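Local structure of phosphoheptose isomerase (Neisseria gonorrhoeae, 5I01) at residues Gly56-Met68 and Gln177-Ile191. The protein catalyses the zinc-dependent isomerization of sedoheptulose 7-phosphate to D-glycero-D-manno-heptose 7-phosphate, the opening step of heptose biosynthesis. The protein carries 1 engineered substitution. Sequence-based numbering, arbitrary orientation.
With ZN (zinc ion), chain E; ZN (zinc ion), chain H.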
loop_
_atom_site.group_PDB
_atom_site.type_symbol
_atom_site.label_atom_id
_atom_site.label_comp_id
_atom_site.label_asym_id
_atom_site.label_seq_id
_atom_site.Cartn_x
_atom_site.Cartn_y
_atom_site.Cartn_z
ATOM N N GLY A 56 13.280 -2.942 2.917
ATOM C CA GLY A 56 13.689 -1.535 2.884
ATOM C C GLY A 56 13.783 -0.981 1.471
ATOM O O GLY A 56 13.584 0.213 1.250
ATOM N N SER A 57 14.080 -1.842 0.509
ATOM C CA SER A 57 14.154 -1.424 -0.886
ATOM C C SER A 57 12.792 -1.203 -1.525
ATOM O O SER A 57 12.707 -0.513 -2.546
ATOM C CB SER A 57 14.941 -2.435 -1.700
ATOM O OG SER A 57 16.196 -2.685 -1.092
ATOM N N ALA A 58 11.739 -1.796 -0.955
ATOM C CA ALA A 58 10.367 -1.544 -1.409
ATOM C C ALA A 58 9.974 -0.147 -1.005
ATOM O O ALA A 58 9.381 0.572 -1.785
ATOM C CB ALA A 58 9.392 -2.561 -0.826
ATOM N N ALA A 59 10.313 0.216 0.228
ATOM C CA ALA A 59 10.203 1.589 0.715
ATOM C C ALA A 59 10.973 2.574 -0.170
ATOM O O ALA A 59 10.459 3.634 -0.495
ATOM C CB ALA A 59 10.687 1.688 2.161
ATOM N N ASP A 60 12.189 2.219 -0.568
ATOM C CA ASP A 60 12.979 3.073 -1.459
ATOM C C ASP A 60 12.337 3.245 -2.838
ATOM O O ASP A 60 12.345 4.333 -3.380
ATOM C CB ASP A 60 14.413 2.544 -1.596
ATOM C CG ASP A 60 15.209 2.652 -0.288
ATOM O OD1 ASP A 60 14.674 3.198 0.709
ATOM O OD2 ASP A 60 16.372 2.186 -0.251
ATOM N N ALA A 61 11.761 2.182 -3.381
ATOM C CA ALA A 61 11.107 2.255 -4.677
ATOM C C ALA A 61 9.950 3.245 -4.656
ATOM O O ALA A 61 9.844 4.077 -5.565
ATOM C CB ALA A 61 10.618 0.880 -5.117
ATOM N N GLN A 62 9.097 3.175 -3.630
ATOM C CA GLN A 62 7.933 4.072 -3.566
ATOM C C GLN A 62 8.315 5.504 -3.172
ATOM O O GLN A 62 7.617 6.436 -3.546
ATOM C CB GLN A 62 6.783 3.489 -2.714
ATOM C CG GLN A 62 6.932 3.504 -1.200
ATOM C CD GLN A 62 5.647 3.068 -0.500
ATOM O OE1 GLN A 62 5.098 1.990 -0.779
ATOM N NE2 GLN A 62 5.156 3.905 0.410
ATOM N N HIS A 63 9.409 5.658 -2.423
ATOM C CA HIS A 63 10.036 6.965 -2.123
ATOM C C HIS A 63 10.512 7.648 -3.424
ATOM O O HIS A 63 10.179 8.798 -3.678
ATOM C CB HIS A 63 11.225 6.753 -1.167
ATOM C CG HIS A 63 11.825 8.008 -0.598
ATOM N ND1 HIS A 63 12.282 8.065 0.701
ATOM C CD2 HIS A 63 12.088 9.221 -1.139
ATOM C CE1 HIS A 63 12.788 9.261 0.939
ATOM N NE2 HIS A 63 12.678 9.983 -0.160
ATOM N N PHE A 64 11.283 6.928 -4.232
ATOM C CA PHE A 64 11.697 7.406 -5.560
ATOM C C PHE A 64 10.524 7.843 -6.444
ATOM O O PHE A 64 10.507 8.948 -6.940
ATOM C CB PHE A 64 12.497 6.329 -6.277
ATOM C CG PHE A 64 12.755 6.638 -7.711
ATOM C CD1 PHE A 64 13.587 7.694 -8.061
ATOM C CD2 PHE A 64 12.155 5.887 -8.720
ATOM C CE1 PHE A 64 13.829 7.994 -9.395
ATOM C CE2 PHE A 64 12.390 6.178 -10.055
ATOM C CZ PHE A 64 13.230 7.233 -10.393
ATOM N N ALA A 65 9.548 6.964 -6.627
ATOM C CA ALA A 65 8.371 7.254 -7.452
ATOM C C ALA A 65 7.550 8.435 -6.941
ATOM O O ALA A 65 7.052 9.226 -7.736
ATOM C CB ALA A 65 7.490 6.017 -7.570
ATOM N N ALA A 66 7.409 8.559 -5.626
ATOM C CA ALA A 66 6.685 9.691 -5.028
ATOM C C ALA A 66 7.360 11.061 -5.257
ATOM O O ALA A 66 6.676 12.080 -5.428
ATOM C CB ALA A 66 6.459 9.449 -3.543
ATOM N N GLU A 67 8.689 11.097 -5.261
ATOM C CA GLU A 67 9.405 12.339 -5.599
ATOM C C GLU A 67 9.373 12.693 -7.102
ATOM O O GLU A 67 9.539 13.847 -7.461
ATOM C CB GLU A 67 10.819 12.314 -5.033
ATOM C CG GLU A 67 10.787 12.427 -3.509
ATOM C CD GLU A 67 12.154 12.586 -2.885
ATOM O OE1 GLU A 67 13.151 12.199 -3.528
ATOM O OE2 GLU A 67 12.226 13.087 -1.742
ATOM N N MET A 68 9.124 11.717 -7.968
ATOM C CA MET A 68 8.893 11.991 -9.394
ATOM C C MET A 68 7.479 12.524 -9.653
ATOM O O MET A 68 7.308 13.448 -10.430
ATOM C CB MET A 68 9.137 10.729 -10.249
ATOM C CG MET A 68 10.570 10.191 -10.260
ATOM S SD MET A 68 11.805 11.371 -10.855
ATOM C CE MET A 68 12.787 10.359 -11.968
ATOM N N GLN A 177 21.329 0.248 2.100
ATOM C CA GLN A 177 20.060 0.996 1.994
ATOM C C GLN A 177 20.277 2.502 2.133
ATOM O O GLN A 177 19.746 3.273 1.350
ATOM C CB GLN A 177 19.031 0.523 3.037
ATOM C CG GLN A 177 18.304 -0.758 2.649
ATOM C CD GLN A 177 17.645 -1.501 3.826
ATOM O OE1 GLN A 177 17.615 -1.026 4.974
ATOM N NE2 GLN A 177 17.115 -2.691 3.533
ATOM N N GLU A 178 21.076 2.905 3.118
ATOM C CA GLU A 178 21.337 4.324 3.398
ATOM C C GLU A 178 22.054 5.036 2.253
ATOM O O GLU A 178 21.765 6.202 1.982
ATOM C CB GLU A 178 22.140 4.472 4.681
ATOM C CG GLU A 178 21.356 4.074 5.921
ATOM C CD GLU A 178 22.237 3.723 7.112
ATOM O OE1 GLU A 178 23.457 4.035 7.086
ATOM O OE2 GLU A 178 21.702 3.122 8.085
ATOM N N ASN A 179 22.994 4.340 1.606
ATOM C CA ASN A 179 23.639 4.837 0.381
ATOM C C ASN A 179 22.656 4.853 -0.811
ATOM O O ASN A 179 22.699 5.758 -1.641
ATOM C CB ASN A 179 24.898 4.013 0.029
ATOM C CG ASN A 179 26.086 4.357 0.899
ATOM O OD1 ASN A 179 27.081 4.916 0.433
ATOM N ND2 ASN A 179 25.986 4.040 2.178
ATOM N N HIS A 180 21.783 3.856 -0.900
ATOM C CA HIS A 180 20.790 3.814 -1.963
ATOM C C HIS A 180 19.885 5.055 -1.989
ATOM O O HIS A 180 19.611 5.604 -3.067
ATOM C CB HIS A 180 19.928 2.545 -1.868
ATOM C CG HIS A 180 20.592 1.310 -2.392
ATOM N ND1 HIS A 180 20.050 0.053 -2.222
ATOM C CD2 HIS A 180 21.736 1.134 -3.092
ATOM C CE1 HIS A 180 20.835 -0.843 -2.793
ATOM N NE2 HIS A 180 21.867 -0.211 -3.321
ATOM N N ILE A 181 19.425 5.491 -0.818
ATOM C CA ILE A 181 18.518 6.638 -0.755
ATOM C C ILE A 181 19.245 7.944 -1.089
ATOM O O ILE A 181 18.663 8.818 -1.718
ATOM C CB ILE A 181 17.722 6.715 0.583
ATOM C CG1 ILE A 181 16.520 7.641 0.436
ATOM C CG2 ILE A 181 18.577 7.166 1.758
ATOM C CD1 ILE A 181 15.480 7.106 -0.537
ATOM N N LEU A 182 20.510 8.060 -0.676
ATOM C CA LEU A 182 21.364 9.154 -1.115
ATOM C C LEU A 182 21.453 9.167 -2.646
ATOM O O LEU A 182 21.233 10.209 -3.265
ATOM C CB LEU A 182 22.769 9.053 -0.487
ATOM C CG LEU A 182 23.877 9.961 -1.051
ATOM C CD1 LEU A 182 23.467 11.425 -0.987
ATOM C CD2 LEU A 182 25.191 9.750 -0.324
ATOM N N LEU A 183 21.776 8.012 -3.236
ATOM C CA LEU A 183 21.881 7.875 -4.694
ATOM C C LEU A 183 20.601 8.317 -5.414
ATOM O O LEU A 183 20.661 9.068 -6.381
ATOM C CB LEU A 183 22.243 6.434 -5.100
ATOM C CG LEU A 183 23.671 5.966 -4.812
ATOM C CD1 LEU A 183 23.830 4.492 -5.139
ATOM C CD2 LEU A 183 24.682 6.771 -5.603
ATOM N N ILE A 184 19.455 7.862 -4.919
ATOM C CA ILE A 184 18.149 8.271 -5.446
ATOM C C ILE A 184 17.968 9.782 -5.413
ATOM O O ILE A 184 17.537 10.370 -6.399
ATOM C CB ILE A 184 17.000 7.558 -4.692
ATOM C CG1 ILE A 184 16.908 6.111 -5.196
ATOM C CG2 ILE A 184 15.666 8.289 -4.854
ATOM C CD1 ILE A 184 16.053 5.192 -4.356
ATOM N N HIS A 185 18.285 10.392 -4.274
ATOM C CA HIS A 185 18.166 11.842 -4.098
ATOM C C HIS A 185 19.040 12.618 -5.063
ATOM O O HIS A 185 18.599 13.613 -5.624
ATOM C CB HIS A 185 18.474 12.250 -2.651
ATOM C CG HIS A 185 17.345 11.987 -1.710
ATOM N ND1 HIS A 185 17.527 11.771 -0.362
ATOM C CD2 HIS A 185 16.010 11.897 -1.928
ATOM C CE1 HIS A 185 16.351 11.576 0.211
ATOM N NE2 HIS A 185 15.414 11.646 -0.718
ATOM N N ALA A 186 20.273 12.155 -5.242
ATOM C CA ALA A 186 21.212 12.759 -6.181
ATOM C C ALA A 186 20.734 12.640 -7.638
ATOM O O ALA A 186 20.938 13.565 -8.420
ATOM C CB ALA A 186 22.589 12.130 -6.019
ATOM N N MET A 187 20.103 11.513 -7.982
ATOM C CA MET A 187 19.516 11.296 -9.315
ATOM C C MET A 187 18.311 12.216 -9.576
ATOM O O MET A 187 18.231 12.846 -10.635
ATOM C CB MET A 187 19.098 9.823 -9.514
ATOM C CG MET A 187 20.251 8.862 -9.775
ATOM S SD MET A 187 19.779 7.166 -10.238
ATOM C CE MET A 187 19.006 6.510 -8.760
ATOM N N CYS A 188 17.383 12.281 -8.619
ATOM C CA CYS A 188 16.216 13.183 -8.710
ATOM C C CYS A 188 16.593 14.654 -8.844
ATOM O O CYS A 188 15.936 15.389 -9.570
ATOM C CB CYS A 188 15.306 13.049 -7.486
ATOM S SG CYS A 188 14.576 11.419 -7.306
ATOM N N ASP A 189 17.623 15.085 -8.121
ATOM C CA ASP A 189 18.111 16.455 -8.230
ATOM C C ASP A 189 18.779 16.725 -9.587
ATOM O O ASP A 189 18.649 17.830 -10.117
ATOM C CB ASP A 189 19.054 16.805 -7.073
ATOM C CG ASP A 189 19.347 18.301 -6.982
ATOM O OD1 ASP A 189 18.398 19.112 -6.876
ATOM O OD2 ASP A 189 20.545 18.658 -6.992
ATOM N N CYS A 190 19.488 15.741 -10.143
ATOM C CA CYS A 190 20.068 15.886 -11.488
ATOM C C CYS A 190 19.006 16.018 -12.581
ATOM O O CYS A 190 19.210 16.738 -13.560
ATOM C CB CYS A 190 20.987 14.715 -11.830
ATOM S SG CYS A 190 22.545 14.772 -10.951
ATOM N N ILE A 191 17.898 15.300 -12.415
ATOM C CA ILE A 191 16.755 15.382 -13.318
ATOM C C ILE A 191 16.086 16.755 -13.192
ATOM O O ILE A 191 15.812 17.403 -14.210
ATOM C CB ILE A 191 15.760 14.221 -13.070
ATOM C CG1 ILE A 191 16.424 12.896 -13.474
ATOM C CG2 ILE A 191 14.465 14.414 -13.850
ATOM C CD1 ILE A 191 15.804 11.659 -12.868
HETATM ZN ZN ZN E . 13.274 12.061 -0.332
HETATM ZN ZN ZN H . 16.651 -1.256 6.717
HETATM O O HOH W 1 17.623 -0.424 -0.945
#
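Q177 lays its amide NE2 against G56, 3.7 Å from the CA, at the start of a nearly parallel helix pair (axes 15° apart) that illustrates how one interface can serve both packing and metal binding. OE1 of Q177 binds a zinc ion completed by H63, E67 and H185 of a second subunit. One turn on, D60 enters as a knob among Q177, H180, I181 and I184. No direct hydrogen bond joins the helices here; instead a water lies in the plane of the H180 ring, 2.8 Å from ND1, and also reaches S57 OG and D60 OD2, to which it donates. H180 NE2 bonds T148 O, fixing the ring at both nitrogens. I181 then sets CD1 over the middle of the H63 imidazole, a CH-pi contact 3.7 Å from the centroid. The H63 side chain, its chi1 at -171°, presents one ring face to this methyl and leads NE2 to a second zinc. I184 slips CG2 to the edge of the F64 ring, 3.9 Å from CD1, while its CD1 reaches toward D60. H185 meets the same zinc as H63 through NE2 (2.2 Å), the two rings inclined at 64°, and E67 binds the ion by OE2 (2.0 Å) while its OE1 lies at the imidazole edge, 3.3 Å from CD2 of H185. E178 of the second subunit is the polar partner of this imidazole, and Q177 of that subunit supplies the fourth zinc ligand. Beyond the metal, the SG of C188 rests obliquely against F64, and I191 CD1 meets M68 CE at 3.4 Å. The chemistry thus implies a metal site, probably part of the SIS-fold active site, built at a subunit interface: each zinc draws ligands from both helices of one chain and a glutamine of another, consistent with catalysis depending on oligomer assembly.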